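PDB 2AVT: DNA polymerase III beta subunit, which probably forms a ring-shaped sliding clamp that encircles DNA and tethers the replicative polymerase to its template. Local coordinates for residues V201-F215 and I231-L245. Sequence-based numbering, arbitrary orientation.
Sequences VVLPSKSLREFSAVF and ILFRSEHISFYTRLL
CD2 of Phe211 lies over one face of the Phe233 ring, and its CE2 comes 3.4 Å from Phe233 CD2. The two planes are inclined at 57° with centroids 4.8 Å apart, so the pair is oblique. At the edge of Phe233 sits CD2 of Leu203. One face of Phe211 carries CD2 of Phe215, and Phe233 CB lies at its edge in the ring plane. Phe215 turns its own rim to the hairpin, with Phe233 O, Ser235 OG and Phe240 CB around its edge. The first torsion of Phe240 swings CG to the far side from the backbone N, carrying the ring against the helix. CA of Phe211 lies over one face, and Ser207 O and Glu210 CB meet the edge, with Phe240 CZ 3.4 Å from Ser207 O. Val214 CG2 comes within 3.8 Å of Phe240 CE2.

Helix 205-214 runs along one face of the hairpin, nearly antiparallel to strand 238-243 (170°). Leu142 of helix 139-149 also touches Phe211 and Phe233, while Ile54 of strand 52-59 touches Phe240 and Val214.

At the other end, Leu245 N donates to Val202 O at 3.0 Å. The bond is nearly straight, at 167°. A water accepts from Val202 N and donates to Leu245 O, closing a second link. Pro204 CG packs 3.7 Å from Leu245 CG, and Leu203 CD1 reaches Leu244 CD2 at 3.5 Å.

The contact joins helix 205-214 to the hairpin and ties the end of strand 201-204, from a second sheet, to the chain leaving strand 238-243, within the central clamp domain. It is mainly apolar, with one direct backbone bond and one water bridge. Ser207 OG and Thr242 OG1 are buried without a modelled partner, a probable small polar cost.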
ATOM      1  N   VAL A 201       3.003 -33.614  11.610  1.00 40.88           N
ATOM      2  CA  VAL A 201       2.524 -33.085  10.343  1.00 37.89           C
ATOM      3  C   VAL A 201       3.385 -31.955   9.815  1.00 36.95           C
ATOM      4  O   VAL A 201       4.316 -31.489  10.475  1.00 36.38           O
ATOM      5  CB  VAL A 201       1.077 -32.554  10.480  1.00 38.07           C
ATOM      6  CG1 VAL A 201       0.144 -33.675  10.877  1.00 37.34           C
ATOM      7  CG2 VAL A 201       1.030 -31.442  11.519  1.00 37.76           C
ATOM      8  N   VAL A 202       3.061 -31.525   8.603  1.00 34.18           N
ATOM      9  CA  VAL A 202       3.758 -30.432   7.954  1.00 33.89           C
ATOM     10  C   VAL A 202       2.637 -29.530   7.455  1.00 33.86           C
ATOM     11  O   VAL A 202       1.781 -29.962   6.684  1.00 33.31           O
ATOM     12  CB  VAL A 202       4.609 -30.927   6.769  1.00 34.97           C
ATOM     13  CG1 VAL A 202       5.315 -29.751   6.114  1.00 33.07           C
ATOM     14  CG2 VAL A 202       5.631 -31.956   7.257  1.00 32.50           C
ATOM     15  N   LEU A 203       2.637 -28.287   7.921  1.00 34.37           N
ATOM     16  CA  LEU A 203       1.601 -27.332   7.555  1.00 34.34           C
ATOM     17  C   LEU A 203       2.163 -26.208   6.700  1.00 32.70           C
ATOM     18  O   LEU A 203       3.135 -25.549   7.086  1.00 30.76           O
ATOM     19  CB  LEU A 203       0.972 -26.743   8.821  1.00 37.94           C
ATOM     20  CG  LEU A 203      -0.404 -26.112   8.623  1.00 40.51           C
ATOM     21  CD1 LEU A 203      -1.352 -27.188   8.115  1.00 44.36           C
ATOM     22  CD2 LEU A 203      -0.924 -25.543   9.925  1.00 44.29           C
ATOM     23  N   PRO A 204       1.555 -25.968   5.525  1.00 31.54           N
ATOM     24  CA  PRO A 204       2.005 -24.910   4.613  1.00 31.49           C
ATOM     25  C   PRO A 204       2.174 -23.627   5.414  1.00 32.45           C
ATOM     26  O   PRO A 204       1.264 -23.220   6.137  1.00 33.59           O
ATOM     27  CB  PRO A 204       0.862 -24.826   3.597  1.00 31.91           C
ATOM     28  CG  PRO A 204       0.349 -26.212   3.553  1.00 29.43           C
ATOM     29  CD  PRO A 204       0.329 -26.611   5.016  1.00 30.80           C
ATOM     30  N   SER A 205       3.336 -22.997   5.299  1.00 32.64           N
ATOM     31  CA  SER A 205       3.609 -21.787   6.057  1.00 34.42           C
ATOM     32  C   SER A 205       2.616 -20.654   5.851  1.00 36.11           C
ATOM     33  O   SER A 205       2.289 -19.934   6.799  1.00 34.69           O
ATOM     34  CB  SER A 205       5.025 -21.293   5.762  1.00 36.15           C
ATOM     35  OG  SER A 205       5.235 -21.172   4.369  1.00 42.73           O
ATOM     36  N   LYS A 206       2.133 -20.476   4.625  1.00 36.14           N
ATOM     37  CA  LYS A 206       1.191 -19.395   4.380  1.00 36.46           C
ATOM     38  C   LYS A 206      -0.082 -19.625   5.173  1.00 33.94           C
ATOM     39  O   LYS A 206      -0.682 -18.686   5.685  1.00 33.09           O
ATOM     40  CB  LYS A 206       0.850 -19.285   2.890  1.00 39.94           C
ATOM     41  CG  LYS A 206       0.043 -18.034   2.565  1.00 42.89           C
ATOM     42  CD  LYS A 206      -0.061 -17.794   1.066  1.00 47.40           C
ATOM     43  CE  LYS A 206      -0.481 -16.359   0.781  1.00 49.50           C
ATOM     44  NZ  LYS A 206       0.465 -15.386   1.415  1.00 51.34           N
ATOM     45  N   SER A 207      -0.488 -20.882   5.274  1.00 32.64           N
ATOM     46  CA  SER A 207      -1.692 -21.229   6.006  1.00 33.59           C
ATOM     47  C   SER A 207      -1.577 -20.840   7.480  1.00 34.03           C
ATOM     48  O   SER A 207      -2.570 -20.503   8.117  1.00 32.48           O
ATOM     49  CB  SER A 207      -1.968 -22.728   5.871  1.00 33.24           C
ATOM     50  OG  SER A 207      -2.177 -23.079   4.511  1.00 35.24           O
ATOM     51  N   LEU A 208      -0.361 -20.881   8.018  1.00 34.39           N
ATOM     52  CA  LEU A 208      -0.140 -20.530   9.415  1.00 34.63           C
ATOM     53  C   LEU A 208      -0.202 -19.021   9.613  1.00 35.28           C
ATOM     54  O   LEU A 208      -0.716 -18.543  10.632  1.00 33.90           O
ATOM     55  CB  LEU A 208       1.208 -21.083   9.894  1.00 33.71           C
ATOM     56  CG  LEU A 208       1.163 -22.585  10.175  1.00 30.61           C
ATOM     57  CD1 LEU A 208       2.538 -23.098  10.563  1.00 32.94           C
ATOM     58  CD2 LEU A 208       0.157 -22.845  11.285  1.00 32.19           C
ATOM     59  N   ARG A 209       0.319 -18.270   8.646  1.00 34.30           N
ATOM     60  CA  ARG A 209       0.273 -16.811   8.736  1.00 35.85           C
ATOM     61  C   ARG A 209      -1.192 -16.370   8.786  1.00 33.46           C
ATOM     62  O   ARG A 209      -1.541 -15.416   9.480  1.00 33.58           O
ATOM     63  CB  ARG A 209       0.957 -16.167   7.529  1.00 37.94           C
ATOM     64  CG  ARG A 209       2.423 -16.551   7.376  1.00 44.47           C
ATOM     65  CD  ARG A 209       3.312 -15.322   7.231  1.00 47.85           C
ATOM     66  NE  ARG A 209       3.813 -15.133   5.872  1.00 52.35           N
ATOM     67  CZ  ARG A 209       3.076 -14.740   4.832  1.00 54.13           C
ATOM     68  NH1 ARG A 209       1.780 -14.487   4.979  1.00 53.68           N
ATOM     69  NH2 ARG A 209       3.646 -14.594   3.641  1.00 53.29           N
ATOM     70  N   GLU A 210      -2.046 -17.069   8.048  1.00 31.86           N
ATOM     71  CA  GLU A 210      -3.466 -16.743   8.025  1.00 32.57           C
ATOM     72  C   GLU A 210      -4.122 -17.059   9.377  1.00 31.58           C
ATOM     73  O   GLU A 210      -5.071 -16.385   9.781  1.00 28.48           O
ATOM     74  CB  GLU A 210      -4.176 -17.503   6.899  1.00 32.86           C
ATOM     75  CG  GLU A 210      -3.760 -17.072   5.492  1.00 39.83           C
ATOM     76  CD  GLU A 210      -4.009 -15.593   5.220  1.00 42.14           C
ATOM     77  OE1 GLU A 210      -5.153 -15.131   5.408  1.00 45.90           O
ATOM     78  OE2 GLU A 210      -3.061 -14.888   4.812  1.00 46.02           O
ATOM     79  N   PHE A 211      -3.620 -18.083  10.067  1.00 30.74           N
ATOM     80  CA  PHE A 211      -4.152 -18.446  11.380  1.00 32.06           C
ATOM     81  C   PHE A 211      -4.056 -17.233  12.301  1.00 32.57           C
ATOM     82  O   PHE A 211      -5.023 -16.866  12.971  1.00 32.33           O
ATOM     83  CB  PHE A 211      -3.345 -19.588  12.006  1.00 31.35           C
ATOM     84  CG  PHE A 211      -3.706 -19.868  13.446  1.00 30.80           C
ATOM     85  CD1 PHE A 211      -3.078 -19.189  14.478  1.00 29.30           C
ATOM     86  CD2 PHE A 211      -4.692 -20.787  13.766  1.00 29.32           C
ATOM     87  CE1 PHE A 211      -3.432 -19.420  15.805  1.00 28.67           C
ATOM     88  CE2 PHE A 211      -5.050 -21.025  15.092  1.00 29.72           C
ATOM     89  CZ  PHE A 211      -4.417 -20.337  16.110  1.00 29.34           C
ATOM     90  N   SER A 212      -2.877 -16.621  12.327  1.00 33.74           N
ATOM     91  CA  SER A 212      -2.622 -15.459  13.170  1.00 35.18           C
ATOM     92  C   SER A 212      -3.525 -14.284  12.843  1.00 35.28           C
ATOM     93  O   SER A 212      -3.938 -13.533  13.732  1.00 34.09           O
ATOM     94  CB  SER A 212      -1.157 -15.027  13.043  1.00 36.01           C
ATOM     95  OG  SER A 212      -0.294 -16.002  13.601  1.00 36.87           O
ATOM     96  N   ALA A 213      -3.834 -14.126  11.562  1.00 34.01           N
ATOM     97  CA  ALA A 213      -4.683 -13.029  11.129  1.00 35.02           C
ATOM     98  C   ALA A 213      -6.153 -13.283  11.435  1.00 34.88           C
ATOM     99  O   ALA A 213      -6.901 -12.348  11.708  1.00 37.84           O
ATOM    100  CB  ALA A 213      -4.498 -12.779   9.625  1.00 33.77           C
ATOM    101  N   VAL A 214      -6.561 -14.544  11.408  1.00 32.45           N
ATOM    102  CA  VAL A 214      -7.957 -14.896  11.643  1.00 33.80           C
ATOM    103  C   VAL A 214      -8.394 -14.958  13.108  1.00 34.40           C
ATOM    104  O   VAL A 214      -9.490 -14.509  13.449  1.00 34.00           O
ATOM    105  CB  VAL A 214      -8.292 -16.241  10.974  1.00 33.82           C
ATOM    106  CG1 VAL A 214      -9.750 -16.592  11.212  1.00 33.83           C
ATOM    107  CG2 VAL A 214      -7.997 -16.156   9.473  1.00 34.33           C
ATOM    108  N   PHE A 215      -7.557 -15.535  13.968  1.00 33.03           N
ATOM    109  CA  PHE A 215      -7.894 -15.626  15.381  1.00 34.41           C
ATOM    110  C   PHE A 215      -7.373 -14.402  16.132  1.00 35.49           C
ATOM    111  O   PHE A 215      -6.167 -14.242  16.322  1.00 35.53           O
ATOM    112  CB  PHE A 215      -7.326 -16.912  15.996  1.00 33.15           C
ATOM    113  CG  PHE A 215      -8.015 -18.166  15.516  1.00 35.28           C
ATOM    114  CD1 PHE A 215      -9.170 -18.619  16.135  1.00 33.91           C
ATOM    115  CD2 PHE A 215      -7.530 -18.871  14.424  1.00 34.72           C
ATOM    116  CE1 PHE A 215      -9.832 -19.745  15.679  1.00 32.23           C
ATOM    117  CE2 PHE A 215      -8.187 -19.999  13.963  1.00 34.53           C
ATOM    118  CZ  PHE A 215      -9.339 -20.437  14.592  1.00 34.11           C
ATOM    119  N   ILE A 231      -5.724 -30.293   9.302  1.00 39.28           N
ATOM    120  CA  ILE A 231      -5.763 -29.973  10.714  1.00 36.72           C
ATOM    121  C   ILE A 231      -6.840 -28.902  10.887  1.00 36.20           C
ATOM    122  O   ILE A 231      -6.999 -28.019  10.037  1.00 32.47           O
ATOM    123  CB  ILE A 231      -4.385 -29.459  11.191  1.00 37.74           C
ATOM    124  CG1 ILE A 231      -4.456 -29.001  12.646  1.00 38.65           C
ATOM    125  CG2 ILE A 231      -3.909 -28.335  10.300  1.00 40.51           C
ATOM    126  CD1 ILE A 231      -3.129 -28.487  13.167  1.00 36.55           C
ATOM    127  N   LEU A 232      -7.605 -29.016  11.967  1.00 34.02           N
ATOM    128  CA  LEU A 232      -8.671 -28.073  12.262  1.00 32.35           C
ATOM    129  C   LEU A 232      -8.363 -27.301  13.541  1.00 33.50           C
ATOM    130  O   LEU A 232      -8.117 -27.901  14.589  1.00 31.83           O
ATOM    131  CB  LEU A 232     -10.001 -28.818  12.427  1.00 29.88           C
ATOM    132  CG  LEU A 232     -11.158 -28.127  13.167  1.00 30.17           C
ATOM    133  CD1 LEU A 232     -11.633 -26.876  12.428  1.00 27.95           C
ATOM    134  CD2 LEU A 232     -12.300 -29.115  13.305  1.00 28.81           C
ATOM    135  N   PHE A 233      -8.337 -25.975  13.440  1.00 32.13           N
ATOM    136  CA  PHE A 233      -8.129 -25.127  14.604  1.00 32.17           C
ATOM    137  C   PHE A 233      -9.520 -24.572  14.878  1.00 32.72           C
ATOM    138  O   PHE A 233     -10.153 -24.022  13.972  1.00 31.74           O
ATOM    139  CB  PHE A 233      -7.170 -23.974  14.302  1.00 31.23           C
ATOM    140  CG  PHE A 233      -5.782 -24.406  13.950  1.00 31.01           C
ATOM    141  CD1 PHE A 233      -5.454 -24.736  12.646  1.00 31.39           C
ATOM    142  CD2 PHE A 233      -4.792 -24.452  14.917  1.00 30.83           C
ATOM    143  CE1 PHE A 233      -4.169 -25.093  12.319  1.00 31.56           C
ATOM    144  CE2 PHE A 233      -3.502 -24.811  14.594  1.00 27.06           C
ATOM    145  CZ  PHE A 233      -3.189 -25.131  13.296  1.00 33.08           C
ATOM    146  N   ARG A 234      -9.998 -24.705  16.111  1.00 32.70           N
ATOM    147  CA  ARG A 234     -11.337 -24.248  16.440  1.00 33.90           C
ATOM    148  C   ARG A 234     -11.493 -23.443  17.729  1.00 35.29           C
ATOM    149  O   ARG A 234     -10.973 -23.815  18.786  1.00 35.45           O
ATOM    150  CB  ARG A 234     -12.282 -25.456  16.499  1.00 34.67           C
ATOM    151  CG  ARG A 234     -13.747 -25.089  16.577  1.00 38.60           C
ATOM    152  CD  ARG A 234     -14.632 -26.319  16.689  1.00 41.97           C
ATOM    153  NE  ARG A 234     -14.418 -27.035  17.943  1.00 45.75           N
ATOM    154  CZ  ARG A 234     -15.097 -28.117  18.309  1.00 47.45           C
ATOM    155  NH1 ARG A 234     -16.037 -28.609  17.516  1.00 47.73           N
ATOM    156  NH2 ARG A 234     -14.834 -28.711  19.466  1.00 49.06           N
ATOM    157  N   SER A 235     -12.215 -22.332  17.618  1.00 33.93           N
ATOM    158  CA  SER A 235     -12.523 -21.467  18.748  1.00 34.07           C
ATOM    159  C   SER A 235     -14.030 -21.602  18.910  1.00 34.26           C
ATOM    160  O   SER A 235     -14.642 -22.476  18.298  1.00 35.33           O
ATOM    161  CB  SER A 235     -12.155 -20.009  18.445  1.00 34.45           C
ATOM    162  OG  SER A 235     -12.906 -19.488  17.363  1.00 31.41           O
ATOM    163  N   GLU A 236     -14.641 -20.745  19.712  1.00 35.99           N
ATOM    164  CA  GLU A 236     -16.082 -20.829  19.905  1.00 36.12           C
ATOM    165  C   GLU A 236     -16.889 -20.587  18.626  1.00 33.01           C
ATOM    166  O   GLU A 236     -17.847 -21.295  18.349  1.00 30.95           O
ATOM    167  CB  GLU A 236     -16.528 -19.838  20.980  1.00 39.31           C
ATOM    168  CG  GLU A 236     -16.195 -20.278  22.397  1.00 48.47           C
ATOM    169  CD  GLU A 236     -16.786 -21.638  22.729  1.00 52.17           C
ATOM    170  OE1 GLU A 236     -17.953 -21.886  22.355  1.00 56.21           O
ATOM    171  OE2 GLU A 236     -16.091 -22.458  23.368  1.00 54.63           O
ATOM    172  N   HIS A 237     -16.498 -19.600  17.834  1.00 31.03           N
ATOM    173  CA  HIS A 237     -17.257 -19.308  16.620  1.00 32.39           C
ATOM    174  C   HIS A 237     -16.489 -19.460  15.320  1.00 31.28           C
ATOM    175  O   HIS A 237     -17.043 -19.233  14.243  1.00 30.07           O
ATOM    176  CB  HIS A 237     -17.831 -17.893  16.706  1.00 34.77           C
ATOM    177  CG  HIS A 237     -18.610 -17.642  17.956  1.00 34.00           C
ATOM    178  ND1 HIS A 237     -18.136 -16.859  18.987  1.00 37.20           N
ATOM    179  CD2 HIS A 237     -19.806 -18.126  18.370  1.00 35.75           C
ATOM    180  CE1 HIS A 237     -19.003 -16.874  19.983  1.00 36.21           C
ATOM    181  NE2 HIS A 237     -20.025 -17.636  19.634  1.00 37.83           N
ATOM    182  N   ILE A 238     -15.220 -19.852  15.415  1.00 30.80           N
ATOM    183  CA  ILE A 238     -14.397 -20.003  14.224  1.00 28.13           C
ATOM    184  C   ILE A 238     -13.780 -21.378  14.035  1.00 30.03           C
ATOM    185  O   ILE A 238     -13.158 -21.930  14.950  1.00 30.28           O
ATOM    186  CB  ILE A 238     -13.237 -18.996  14.222  1.00 26.77           C
ATOM    187  CG1 ILE A 238     -13.778 -17.568  14.317  1.00 24.59           C
ATOM    188  CG2 ILE A 238     -12.392 -19.190  12.968  1.00 25.98           C
ATOM    189  CD1 ILE A 238     -12.697 -16.527  14.527  1.00 24.36           C
ATOM    190  N   SER A 239     -13.961 -21.935  12.843  1.00 28.43           N
ATOM    191  CA  SER A 239     -13.352 -23.217  12.512  1.00 27.13           C
ATOM    192  C   SER A 239     -12.431 -22.931  11.333  1.00 26.80           C
ATOM    193  O   SER A 239     -12.864 -22.473  10.272  1.00 25.23           O
ATOM    194  CB  SER A 239     -14.408 -24.250  12.139  1.00 28.23           C
ATOM    195  OG  SER A 239     -15.142 -24.631  13.284  1.00 26.33           O
ATOM    196  N   PHE A 240     -11.149 -23.176  11.542  1.00 26.04           N
ATOM    197  CA  PHE A 240     -10.128 -22.926  10.535  1.00 26.61           C
ATOM    198  C   PHE A 240      -9.477 -24.261  10.134  1.00 26.47           C
ATOM    199  O   PHE A 240      -8.816 -24.911  10.957  1.00 26.33           O
ATOM    200  CB  PHE A 240      -9.095 -21.973  11.145  1.00 24.23           C
ATOM    201  CG  PHE A 240      -8.029 -21.497  10.193  1.00 28.47           C
ATOM    202  CD1 PHE A 240      -6.827 -22.178  10.081  1.00 29.97           C
ATOM    203  CD2 PHE A 240      -8.182 -20.313   9.493  1.00 29.48           C
ATOM    204  CE1 PHE A 240      -5.797 -21.681   9.296  1.00 30.84           C
ATOM    205  CE2 PHE A 240      -7.151 -19.813   8.707  1.00 29.83           C
ATOM    206  CZ  PHE A 240      -5.961 -20.497   8.610  1.00 28.22           C
ATOM    207  N   TYR A 241      -9.677 -24.669   8.881  1.00 26.02           N
ATOM    208  CA  TYR A 241      -9.098 -25.914   8.369  1.00 26.11           C
ATOM    209  C   TYR A 241      -7.923 -25.617   7.456  1.00 29.23           C
ATOM    210  O   TYR A 241      -7.906 -24.601   6.758  1.00 27.58           O
ATOM    211  CB  TYR A 241     -10.106 -26.717   7.549  1.00 26.92           C
ATOM    212  CG  TYR A 241     -11.333 -27.160   8.285  1.00 28.39           C
ATOM    213  CD1 TYR A 241     -12.350 -26.262   8.588  1.00 30.96           C
ATOM    214  CD2 TYR A 241     -11.495 -28.487   8.652  1.00 31.75           C
ATOM    215  CE1 TYR A 241     -13.498 -26.678   9.236  1.00 30.61           C
ATOM    216  CE2 TYR A 241     -12.645 -28.912   9.305  1.00 32.89           C
ATOM    217  CZ  TYR A 241     -13.639 -28.003   9.592  1.00 30.44           C
ATOM    218  OH  TYR A 241     -14.778 -28.419  10.242  1.00 32.72           O
ATOM    219  N   THR A 242      -6.948 -26.518   7.444  1.00 31.11           N
ATOM    220  CA  THR A 242      -5.787 -26.351   6.592  1.00 33.93           C
ATOM    221  C   THR A 242      -5.362 -27.678   5.988  1.00 36.44           C
ATOM    222  O   THR A 242      -5.306 -28.694   6.683  1.00 34.26           O
ATOM    223  CB  THR A 242      -4.584 -25.812   7.352  1.00 37.11           C
ATOM    224  OG1 THR A 242      -4.949 -24.620   8.061  1.00 41.93           O
ATOM    225  CG2 THR A 242      -3.472 -25.499   6.370  1.00 35.79           C
ATOM    226  N   ARG A 243      -5.064 -27.659   4.690  1.00 36.29           N
ATOM    227  CA  ARG A 243      -4.615 -28.851   3.981  1.00 38.21           C
ATOM    228  C   ARG A 243      -3.193 -29.158   4.444  1.00 35.54           C
ATOM    229  O   ARG A 243      -2.403 -28.244   4.671  1.00 34.64           O
ATOM    230  CB  ARG A 243      -4.652 -28.591   2.470  1.00 40.00           C
ATOM    231  CG  ARG A 243      -3.833 -29.534   1.605  1.00 43.99           C
ATOM    232  CD  ARG A 243      -4.076 -29.209   0.130  1.00 47.86           C
ATOM    233  NE  ARG A 243      -3.077 -29.792  -0.765  1.00 48.69           N
ATOM    234  CZ  ARG A 243      -1.810 -29.393  -0.838  1.00 50.26           C
ATOM    235  NH1 ARG A 243      -0.977 -29.975  -1.695  1.00 51.46           N
ATOM    236  NH2 ARG A 243      -1.373 -28.408  -0.065  1.00 49.01           N
ATOM    237  N   LEU A 244      -2.875 -30.441   4.584  1.00 35.28           N
ATOM    238  CA  LEU A 244      -1.547 -30.854   5.032  1.00 35.75           C
ATOM    239  C   LEU A 244      -0.628 -31.269   3.888  1.00 37.29           C
ATOM    240  O   LEU A 244      -1.079 -31.820   2.881  1.00 36.53           O
ATOM    241  CB  LEU A 244      -1.660 -32.025   6.018  1.00 33.68           C
ATOM    242  CG  LEU A 244      -2.378 -31.783   7.351  1.00 33.91           C
ATOM    243  CD1 LEU A 244      -2.375 -33.068   8.150  1.00 33.14           C
ATOM    244  CD2 LEU A 244      -1.692 -30.680   8.130  1.00 30.76           C
ATOM    245  N   LEU A 245       0.663 -30.998   4.052  1.00 37.53           N
ATOM    246  CA  LEU A 245       1.640 -31.386   3.047  1.00 40.19           C
ATOM    247  C   LEU A 245       2.040 -32.824   3.367  1.00 42.37           C
ATOM    248  O   LEU A 245       2.510 -33.114   4.463  1.00 43.16           O
ATOM    249  CB  LEU A 245       2.855 -30.459   3.097  1.00 37.36           C
ATOM    250  CG  LEU A 245       2.584 -29.024   2.637  1.00 38.22           C
ATOM    251  CD1 LEU A 245       3.776 -28.134   2.957  1.00 35.16           C
ATOM    252  CD2 LEU A 245       2.291 -29.023   1.134  1.00 37.37           C
TER
HETATM  253  O   HOH W   1       1.604 -33.629   6.902  1.00 36.46           O